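Local coordinates for DinB-like domain-containing protein (Enterococcus faecalis, PDB 3CEX) that is of unknown function but belongs to the DinB superfamily of helical-bundle proteins, at residues P140-T143 with R144-L148. Sequence-based numbering, arbitrary orientation.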
loop_
_atom_site.group_PDB
_atom_site.type_symbol
_atom_site.label_atom_id
_atom_site.label_comp_id
_atom_site.label_asym_id
_atom_site.label_seq_id
_atom_site.Cartn_x
_atom_site.Cartn_y
_atom_site.Cartn_z
ATOM N N PRO A 140 0.248 20.566 -10.389
ATOM C CA PRO A 140 0.684 20.613 -11.779
ATOM C C PRO A 140 -0.237 19.669 -12.546
ATOM O O PRO A 140 -0.989 18.909 -11.911
ATOM C CB PRO A 140 2.115 20.075 -11.716
ATOM C CG PRO A 140 2.091 19.095 -10.618
ATOM C CD PRO A 140 1.025 19.585 -9.615
ATOM N N PRO A 141 -0.185 19.706 -13.886
ATOM C CA PRO A 141 -1.022 18.809 -14.678
ATOM C C PRO A 141 -0.839 17.337 -14.306
ATOM O O PRO A 141 0.229 16.917 -13.823
ATOM C CB PRO A 141 -0.539 19.046 -16.103
ATOM C CG PRO A 141 0.034 20.407 -16.092
ATOM C CD PRO A 141 0.630 20.601 -14.741
ATOM N N VAL A 142 -1.896 16.562 -14.508
ATOM C CA VAL A 142 -1.809 15.138 -14.323
ATOM C C VAL A 142 -1.308 14.506 -15.624
ATOM O O VAL A 142 -1.891 14.717 -16.692
ATOM C CB VAL A 142 -3.178 14.557 -13.971
ATOM C CG1 VAL A 142 -3.084 13.041 -13.804
ATOM C CG2 VAL A 142 -3.741 15.254 -12.722
ATOM N N THR A 143 -0.246 13.724 -15.506
ATOM C CA THR A 143 0.334 12.990 -16.607
ATOM C C THR A 143 -0.033 11.529 -16.500
ATOM O O THR A 143 -0.540 11.075 -15.474
ATOM C CB THR A 143 1.857 13.058 -16.519
ATOM O OG1 THR A 143 2.284 12.491 -15.257
ATOM C CG2 THR A 143 2.365 14.513 -16.654
ATOM N N ARG A 144 0.264 10.774 -17.553
ATOM C CA ARG A 144 0.021 9.345 -17.553
ATOM C C ARG A 144 0.717 8.696 -16.335
ATOM O O ARG A 144 0.152 7.828 -15.664
ATOM C CB ARG A 144 0.536 8.747 -18.849
ATOM C CG ARG A 144 0.037 7.379 -19.193
ATOM C CD ARG A 144 0.435 7.028 -20.629
ATOM N NE ARG A 144 0.029 8.057 -21.581
ATOM C CZ ARG A 144 -1.169 8.142 -22.143
ATOM N NH1 ARG A 144 -2.115 7.254 -21.894
ATOM N NH2 ARG A 144 -1.418 9.117 -22.978
ATOM N N GLN A 145 1.940 9.147 -16.081
ATOM C CA GLN A 145 2.790 8.592 -15.053
ATOM C C GLN A 145 2.175 8.757 -13.673
ATOM O O GLN A 145 2.121 7.795 -12.901
ATOM C CB GLN A 145 4.149 9.279 -15.098
ATOM C CG GLN A 145 5.122 8.736 -14.081
ATOM C CD GLN A 145 6.552 9.033 -14.470
ATOM O OE1 GLN A 145 6.930 8.829 -15.626
ATOM N NE2 GLN A 145 7.362 9.486 -13.507
ATOM N N VAL A 146 1.670 9.962 -13.396
ATOM C CA VAL A 146 1.020 10.276 -12.118
ATOM C C VAL A 146 -0.202 9.368 -11.905
ATOM O O VAL A 146 -0.422 8.812 -10.824
ATOM C CB VAL A 146 0.664 11.782 -12.051
ATOM C CG1 VAL A 146 -0.326 12.072 -10.924
ATOM C CG2 VAL A 146 1.946 12.621 -11.852
ATOM N N ARG A 147 -0.961 9.145 -12.975
ATOM C CA ARG A 147 -2.174 8.350 -12.879
ATOM C C ARG A 147 -1.833 6.879 -12.616
ATOM O O ARG A 147 -2.490 6.232 -11.794
ATOM C CB ARG A 147 -2.964 8.548 -14.153
ATOM C CG ARG A 147 -4.158 7.742 -14.354
ATOM C CD ARG A 147 -5.285 8.096 -13.407
ATOM N NE ARG A 147 -5.432 9.497 -13.009
ATOM C CZ ARG A 147 -6.224 10.398 -13.589
ATOM N NH1 ARG A 147 -6.906 10.128 -14.682
ATOM N NH2 ARG A 147 -6.311 11.607 -13.067
ATOM N N LEU A 148 -0.811 6.370 -13.297
ATOM C CA LEU A 148 -0.311 5.019 -13.079
ATOM C C LEU A 148 0.213 4.797 -11.664
ATOM O O LEU A 148 -0.054 3.768 -11.076
ATOM C CB LEU A 148 0.791 4.671 -14.089
ATOM C CG LEU A 148 0.285 4.484 -15.540
ATOM C CD1 LEU A 148 1.433 4.342 -16.558
ATOM C CD2 LEU A 148 -0.691 3.276 -15.610
#
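Thr143 caps the start of helix 144-170 by accepting a hydrogen bond from the backbone N of Val146 through its own hydroxyl. Thr143 sits at the N-cap, right before the helix; Val146 N lies 3.2 Å from Thr143 OG1, and the N-H...O angle of 165° shows that this side-chain capping bond is nearly straight. Its chi1 of 59° sets OG1 between the backbone N and the carbonyl carbon, turned to the first helical turn. The same oxygen rests against a methyl of its donor residue, with Val146 CG2 at 3.4 Å from Thr143 OG1, and the two side chains cross at about a right angle. One turn on, Arg147 N donates to Thr143 O at 3.2 Å; Thr143 thus engages two amides of the opening turn, one by its side chain and one by its carbonyl.

The preceding residue adds apolar packing beside this cap. Val142 CG1 meets Val146 CG1 at 4.1 Å, again with side chains nearly perpendicular, and approaches the Arg147 guanidinium obliquely, 3.6 Å from Arg147 NH2. Bends at chi2 and chi3 carry the guanidinium back toward the strand, to the Val142 CG1 methyl.

Further out, Val142 is held by backbone hydrogen bonds to Ile134 and Asp135, and the Arg144 guanidinium by a salt bridge to Asp132 and hydrogen bonds to Tyr121 OH and Gln129 O. Gln145 NE2 instead turns to Glu12 of the second subunit. The whole is a strand-to-helix junction at the protein surface: strand 142-143, paired antiparallel with strand 133-135, runs directly into helix 144-170, which packs through Leu148 against helices 44-62 and 104-124.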